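PDB 5OJ5: photosystem II assembly protein Ycf48 from Thermosynechococcus elongatus, which binds the C-terminal extension of the D1 precursor and probably assists early photosystem II assembly and replacement of photodamaged D1. Local coordinates for residues Tyr44-Ile58 / Phe327-Asp341. Sequence-based numbering, arbitrary orientation.
Sequences YNPWEAIQLPTTATI and FILGQKGILLRYVTD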
loop_
_atom_site.group_PDB
_atom_site.type_symbol
_atom_site.label_atom_id
_atom_site.label_comp_id
_atom_site.label_asym_id
_atom_site.label_seq_id
_atom_site.Cartn_x
_atom_site.Cartn_y
_atom_site.Cartn_z
ATOM N N TYR A 44 -12.333 -18.161 12.003
ATOM C CA TYR A 44 -12.928 -18.052 10.675
ATOM C C TYR A 44 -11.896 -17.432 9.749
ATOM O O TYR A 44 -11.227 -16.473 10.127
ATOM C CB TYR A 44 -14.177 -17.152 10.675
ATOM C CG TYR A 44 -14.723 -16.798 9.258
ATOM C CD1 TYR A 44 -15.296 -17.758 8.414
ATOM C CD2 TYR A 44 -14.606 -15.508 8.751
ATOM C CE1 TYR A 44 -15.775 -17.423 7.142
ATOM C CE2 TYR A 44 -15.077 -15.168 7.478
ATOM C CZ TYR A 44 -15.632 -16.130 6.684
ATOM O OH TYR A 44 -16.099 -15.811 5.419
ATOM N N ASN A 45 -11.756 -17.996 8.559
ATOM C CA ASN A 45 -10.869 -17.432 7.560
ATOM C C ASN A 45 -11.711 -16.677 6.537
ATOM O O ASN A 45 -12.398 -17.320 5.725
ATOM C CB ASN A 45 -10.108 -18.531 6.851
ATOM C CG ASN A 45 -9.408 -17.967 5.613
ATOM O OD1 ASN A 45 -8.916 -16.820 5.631
ATOM N ND2 ASN A 45 -9.440 -18.698 4.519
ATOM N N PRO A 46 -11.658 -15.341 6.494
ATOM C CA PRO A 46 -12.458 -14.577 5.543
ATOM C C PRO A 46 -11.777 -14.421 4.195
ATOM O O PRO A 46 -12.348 -13.828 3.281
ATOM C CB PRO A 46 -12.576 -13.212 6.234
ATOM C CG PRO A 46 -11.284 -13.071 6.995
ATOM C CD PRO A 46 -10.945 -14.463 7.450
ATOM N N TRP A 47 -10.584 -14.931 4.009
ATOM C CA TRP A 47 -9.808 -14.621 2.817
ATOM C C TRP A 47 -9.901 -15.744 1.805
ATOM O O TRP A 47 -9.527 -16.883 2.087
ATOM C CB TRP A 47 -8.363 -14.352 3.201
ATOM C CG TRP A 47 -8.201 -13.137 4.054
ATOM C CD1 TRP A 47 -7.980 -13.097 5.407
ATOM C CD2 TRP A 47 -8.263 -11.775 3.637
ATOM N NE1 TRP A 47 -7.896 -11.813 5.851
ATOM C CE2 TRP A 47 -8.065 -10.971 4.790
ATOM C CE3 TRP A 47 -8.431 -11.148 2.391
ATOM C CZ2 TRP A 47 -8.028 -9.571 4.724
ATOM C CZ3 TRP A 47 -8.389 -9.763 2.328
ATOM C CH2 TRP A 47 -8.182 -8.989 3.497
ATOM N N GLU A 48 -10.363 -15.424 0.624
ATOM C CA GLU A 48 -10.396 -16.391 -0.468
ATOM C C GLU A 48 -9.260 -16.111 -1.444
ATOM O O GLU A 48 -9.075 -14.981 -1.884
ATOM C CB GLU A 48 -11.746 -16.330 -1.157
ATOM C CG GLU A 48 -12.115 -15.154 -1.988
ATOM C CD GLU A 48 -13.265 -15.484 -2.944
ATOM O OE1 GLU A 48 -13.398 -14.765 -3.965
ATOM O OE2 GLU A 48 -14.030 -16.466 -2.692
ATOM N N ALA A 49 -8.506 -17.123 -1.810
ATOM C CA ALA A 49 -7.394 -16.971 -2.731
ATOM C C ALA A 49 -7.907 -16.965 -4.166
ATOM O O ALA A 49 -8.732 -17.788 -4.544
ATOM C CB ALA A 49 -6.365 -18.084 -2.562
ATOM N N ILE A 50 -7.443 -16.012 -4.940
ATOM C CA ILE A 50 -7.739 -15.840 -6.363
ATOM C C ILE A 50 -6.409 -15.859 -7.095
ATOM O O ILE A 50 -5.431 -15.226 -6.679
ATOM C CB ILE A 50 -8.471 -14.492 -6.602
ATOM C CG1 ILE A 50 -9.876 -14.515 -5.971
ATOM C CG2 ILE A 50 -8.551 -14.177 -8.119
ATOM C CD1 ILE A 50 -10.579 -13.191 -5.960
ATOM N N GLN A 51 -6.384 -16.565 -8.218
ATOM C CA GLN A 51 -5.275 -16.447 -9.150
ATOM C C GLN A 51 -5.687 -15.516 -10.280
ATOM O O GLN A 51 -6.592 -15.837 -11.055
ATOM C CB GLN A 51 -4.896 -17.825 -9.696
ATOM C CG GLN A 51 -3.794 -17.736 -10.772
ATOM C CD GLN A 51 -2.468 -17.281 -10.186
ATOM O OE1 GLN A 51 -1.974 -17.848 -9.193
ATOM N NE2 GLN A 51 -1.858 -16.287 -10.817
ATOM N N LEU A 52 -5.036 -14.364 -10.378
ATOM C CA LEU A 52 -5.291 -13.476 -11.492
ATOM C C LEU A 52 -4.750 -14.096 -12.776
ATOM O O LEU A 52 -3.855 -14.949 -12.752
ATOM C CB LEU A 52 -4.567 -12.165 -11.249
ATOM C CG LEU A 52 -5.125 -11.364 -10.059
ATOM C CD1 LEU A 52 -4.159 -10.196 -9.746
ATOM C CD2 LEU A 52 -6.509 -10.846 -10.347
ATOM N N PRO A 53 -5.213 -13.615 -13.934
ATOM C CA PRO A 53 -4.720 -14.127 -15.233
ATOM C C PRO A 53 -3.396 -13.466 -15.623
ATOM O O PRO A 53 -3.269 -12.831 -16.680
ATOM C CB PRO A 53 -5.877 -13.777 -16.172
ATOM C CG PRO A 53 -6.465 -12.554 -15.589
ATOM C CD PRO A 53 -6.416 -12.770 -14.097
ATOM N N THR A 54 -2.403 -13.635 -14.753
ATOM C CA THR A 54 -1.054 -13.128 -14.917
ATOM C C THR A 54 -0.171 -13.843 -13.913
ATOM O O THR A 54 -0.664 -14.367 -12.915
ATOM C CB THR A 54 -0.961 -11.615 -14.688
ATOM O OG1 THR A 54 0.358 -11.197 -15.053
ATOM C CG2 THR A 54 -1.216 -11.225 -13.218
ATOM N N THR A 55 1.146 -13.806 -14.141
ATOM C CA THR A 55 2.099 -14.137 -13.088
ATOM C C THR A 55 2.926 -12.927 -12.692
ATOM O O THR A 55 3.868 -13.071 -11.899
ATOM C CB THR A 55 3.013 -15.312 -13.464
ATOM O OG1 THR A 55 3.855 -14.917 -14.556
ATOM C CG2 THR A 55 2.201 -16.536 -13.838
ATOM N N ALA A 56 2.569 -11.729 -13.181
ATOM C CA ALA A 56 3.256 -10.522 -12.755
ATOM C C ALA A 56 2.840 -10.121 -11.340
ATOM O O ALA A 56 1.697 -10.294 -10.932
ATOM C CB ALA A 56 2.884 -9.372 -13.698
ATOM N N THR A 57 3.789 -9.560 -10.607
ATOM C CA THR A 57 3.472 -9.012 -9.291
ATOM C C THR A 57 2.563 -7.790 -9.377
ATOM O O THR A 57 2.838 -6.853 -10.125
ATOM C CB THR A 57 4.779 -8.602 -8.624
ATOM O OG1 THR A 57 5.626 -9.766 -8.498
ATOM C CG2 THR A 57 4.582 -7.955 -7.257
ATOM N N ILE A 58 1.483 -7.825 -8.611
ATOM C CA ILE A 58 0.565 -6.704 -8.478
ATOM C C ILE A 58 1.036 -5.778 -7.362
ATOM O O ILE A 58 1.401 -6.240 -6.280
ATOM C CB ILE A 58 -0.867 -7.217 -8.258
ATOM C CG1 ILE A 58 -1.297 -8.157 -9.402
ATOM C CG2 ILE A 58 -1.831 -6.051 -8.103
ATOM C CD1 ILE A 58 -0.978 -7.641 -10.799
ATOM N N PHE A 327 -8.469 -6.653 0.039
ATOM C CA PHE A 327 -7.610 -7.488 -0.766
ATOM C C PHE A 327 -6.227 -7.522 -0.162
ATOM O O PHE A 327 -5.750 -6.549 0.431
ATOM C CB PHE A 327 -7.518 -6.966 -2.208
ATOM C CG PHE A 327 -8.807 -7.024 -2.900
ATOM C CD1 PHE A 327 -9.181 -8.116 -3.633
ATOM C CD2 PHE A 327 -9.693 -5.943 -2.759
ATOM C CE1 PHE A 327 -10.456 -8.119 -4.222
ATOM C CE2 PHE A 327 -10.920 -5.947 -3.327
ATOM C CZ PHE A 327 -11.286 -7.007 -4.037
ATOM N N ILE A 328 -5.569 -8.646 -0.345
ATOM C CA ILE A 328 -4.159 -8.778 0.009
ATOM C C ILE A 328 -3.409 -9.171 -1.253
ATOM O O ILE A 328 -3.816 -10.091 -1.973
ATOM C CB ILE A 328 -3.955 -9.815 1.114
ATOM C CG1 ILE A 328 -4.643 -9.276 2.378
ATOM C CG2 ILE A 328 -2.486 -10.058 1.351
ATOM C CD1 ILE A 328 -4.617 -10.200 3.565
ATOM N N LEU A 329 -2.348 -8.436 -1.539
ATOM C CA LEU A 329 -1.498 -8.679 -2.705
ATOM C C LEU A 329 -0.403 -9.694 -2.366
ATOM O O LEU A 329 0.375 -9.489 -1.422
ATOM C CB LEU A 329 -0.895 -7.370 -3.225
ATOM C CG LEU A 329 -1.846 -6.201 -3.439
ATOM C CD1 LEU A 329 -1.118 -5.030 -4.035
ATOM C CD2 LEU A 329 -3.036 -6.494 -4.305
ATOM N N GLY A 330 -0.405 -10.807 -3.077
ATOM C CA GLY A 330 0.627 -11.811 -3.020
ATOM C C GLY A 330 1.593 -11.691 -4.174
ATOM O O GLY A 330 1.626 -10.681 -4.876
ATOM N N GLN A 331 2.320 -12.759 -4.441
ATOM C CA GLN A 331 3.281 -12.809 -5.543
ATOM C C GLN A 331 2.641 -13.502 -6.723
ATOM O O GLN A 331 1.688 -14.259 -6.569
ATOM C CB GLN A 331 4.512 -13.612 -5.131
ATOM C CG GLN A 331 5.224 -13.081 -3.947
ATOM C CD GLN A 331 6.261 -14.024 -3.436
ATOM O OE1 GLN A 331 6.012 -14.790 -2.531
ATOM N NE2 GLN A 331 7.449 -13.999 -4.044
ATOM N N LYS A 332 3.175 -13.241 -7.909
ATOM C CA LYS A 332 2.863 -14.069 -9.058
ATOM C C LYS A 332 1.373 -14.108 -9.365
ATOM O O LYS A 332 0.814 -15.148 -9.728
ATOM C CB LYS A 332 3.440 -15.477 -8.918
ATOM C CG LYS A 332 2.645 -16.580 -8.162
ATOM C CD LYS A 332 3.405 -17.881 -7.896
ATOM C CE LYS A 332 2.566 -18.664 -6.956
ATOM N NZ LYS A 332 2.324 -19.862 -7.735
ATOM N N GLY A 333 0.709 -12.975 -9.228
ATOM C CA GLY A 333 -0.698 -12.898 -9.558
ATOM C C GLY A 333 -1.662 -13.396 -8.510
ATOM O O GLY A 333 -2.872 -13.449 -8.771
ATOM N N ILE A 334 -1.175 -13.757 -7.344
ATOM C CA ILE A 334 -2.044 -14.207 -6.269
ATOM C C ILE A 334 -2.641 -13.002 -5.554
ATOM O O ILE A 334 -1.939 -12.028 -5.223
ATOM C CB ILE A 334 -1.251 -15.073 -5.288
ATOM C CG1 ILE A 334 -0.830 -16.386 -5.999
ATOM C CG2 ILE A 334 -2.070 -15.323 -3.992
ATOM C CD1 ILE A 334 0.145 -17.211 -5.231
ATOM N N LEU A 335 -3.952 -13.073 -5.336
ATOM C CA LEU A 335 -4.730 -12.123 -4.575
ATOM C C LEU A 335 -5.463 -12.884 -3.470
ATOM O O LEU A 335 -5.939 -13.964 -3.731
ATOM C CB LEU A 335 -5.692 -11.576 -5.647
ATOM C CG LEU A 335 -6.489 -10.357 -5.266
ATOM C CD1 LEU A 335 -5.577 -9.204 -4.871
ATOM C CD2 LEU A 335 -7.355 -9.959 -6.467
ATOM N N LEU A 336 -5.619 -12.303 -2.294
ATOM C CA LEU A 336 -6.664 -12.772 -1.387
ATOM C C LEU A 336 -7.768 -11.737 -1.372
ATOM O O LEU A 336 -7.486 -10.524 -1.366
ATOM C CB LEU A 336 -6.152 -12.954 0.036
ATOM C CG LEU A 336 -4.876 -13.778 0.206
ATOM C CD1 LEU A 336 -4.502 -13.837 1.708
ATOM C CD2 LEU A 336 -5.002 -15.112 -0.418
ATOM N N ARG A 337 -9.018 -12.187 -1.335
ATOM C CA ARG A 337 -10.198 -11.321 -1.323
ATOM C C ARG A 337 -10.993 -11.574 -0.041
ATOM O O ARG A 337 -11.249 -12.722 0.328
ATOM C CB ARG A 337 -11.089 -11.594 -2.535
ATOM C CG ARG A 337 -12.321 -10.692 -2.590
ATOM C CD ARG A 337 -13.086 -10.926 -3.888
ATOM N NE ARG A 337 -13.905 -12.118 -3.785
ATOM C CZ ARG A 337 -15.159 -12.138 -3.328
ATOM N NH1 ARG A 337 -15.761 -11.043 -2.916
ATOM N NH2 ARG A 337 -15.805 -13.276 -3.248
ATOM N N TYR A 338 -11.383 -10.494 0.624
ATOM C CA TYR A 338 -12.124 -10.582 1.894
ATOM C C TYR A 338 -13.576 -10.950 1.613
ATOM O O TYR A 338 -14.235 -10.295 0.806
ATOM C CB TYR A 338 -12.065 -9.233 2.619
ATOM C CG TYR A 338 -12.651 -9.311 3.998
ATOM C CD1 TYR A 338 -11.861 -9.661 5.070
ATOM C CD2 TYR A 338 -14.004 -9.065 4.226
ATOM C CE1 TYR A 338 -12.389 -9.785 6.350
ATOM C CE2 TYR A 338 -14.541 -9.182 5.514
ATOM C CZ TYR A 338 -13.715 -9.540 6.551
ATOM O OH TYR A 338 -14.247 -9.673 7.818
ATOM N N VAL A 339 -14.072 -11.972 2.300
ATOM C CA VAL A 339 -15.445 -12.450 2.169
ATOM C C VAL A 339 -16.073 -12.458 3.569
ATOM O O VAL A 339 -15.668 -13.247 4.445
ATOM C CB VAL A 339 -15.489 -13.851 1.549
ATOM C CG1 VAL A 339 -16.934 -14.327 1.468
ATOM C CG2 VAL A 339 -14.830 -13.839 0.168
ATOM N N THR A 340 -17.036 -11.575 3.795
ATOM C CA THR A 340 -17.706 -11.521 5.095
ATOM C C THR A 340 -18.325 -12.872 5.445
ATOM O O THR A 340 -18.926 -13.536 4.597
ATOM C CB THR A 340 -18.814 -10.477 5.018
ATOM O OG1 THR A 340 -18.251 -9.235 4.585
ATOM C CG2 THR A 340 -19.493 -10.284 6.374
ATOM N N ASP A 341 -18.203 -13.263 6.716
ATOM C CA ASP A 341 -18.859 -14.466 7.248
ATOM C C ASP A 341 -20.380 -14.270 7.254
ATOM O O ASP A 341 -20.881 -13.413 7.978
ATOM C CB ASP A 341 -18.361 -14.745 8.683
ATOM C CG ASP A 341 -18.787 -16.108 9.219
ATOM O OD1 ASP A 341 -19.581 -16.807 8.551
ATOM O OD2 ASP A 341 -18.312 -16.489 10.317
HETATM O O HOH W 1 0.638 -10.421 -7.294
#
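Glu48 OE1 is gripped twice by Arg337: NE lies 2.7 Å from OE1 and anchors a salt bridge, while NH2 adds a weak bond to OE1. The oxygen sits in the guanidinium plane, but NE approaches from above the carboxylate plane, the two planes being 80° apart. Paired across the strands on one face, the two side chains run side by side, and a bend at chi3 (80°) brings NE and NH2 round to OE1. Ile50 CD1 packs on the aliphatic part of Arg337, and Val339 CG2 lies over one guanidinium face and against Glu48 CG; methylene stems thus meet apolar groups while the charged ends pair at a partly exposed face, which suits long charged residues.

Beneath them, strands 47-51 and 334-338 pair antiparallel, Glu48 with Arg337 and Ile50 with Leu335 exchanging backbone hydrogen bonds. On the other face the broad, flat indole of Trp47 is sandwiched: Ile328 CD1 makes a CH-pi contact 3.6 Å from the centroid of its six-membered ring, and Tyr338 covers the opposite face edge-to-face, the planes at 82°. Pro46 CB touches Tyr338 CE1 at 3.4 Å. Beyond Pro46 and Val339, toward the chain termini, the Tyr44 ring stacks on the Asp341 side chain, and Tyr44 OH donates to Val339 O at 2.8 Å.

At the far end, Gln51, bent at chi2, directs NE2 to Lys332 O, 3.1 Å away, and also to Leu52 O, so one amide ties the type I' turn 331-334 to the outgoing chain. Gly333 suits the turn because its backbone angles would jam a CB against the preceding carbonyl, and that CB would also meet Thr54 O.

This is the propeller's velcro closure: N-terminal strand 47-51 forms the outer edge of a four-stranded blade otherwise made of C-terminal strands 317-320, 325-329 and 334-338. Trp47 and Leu336 pack against strand 292-295 of the preceding blade, while the chain beyond Leu52 passes strand 77-81 to enter strand 58-63 of the next.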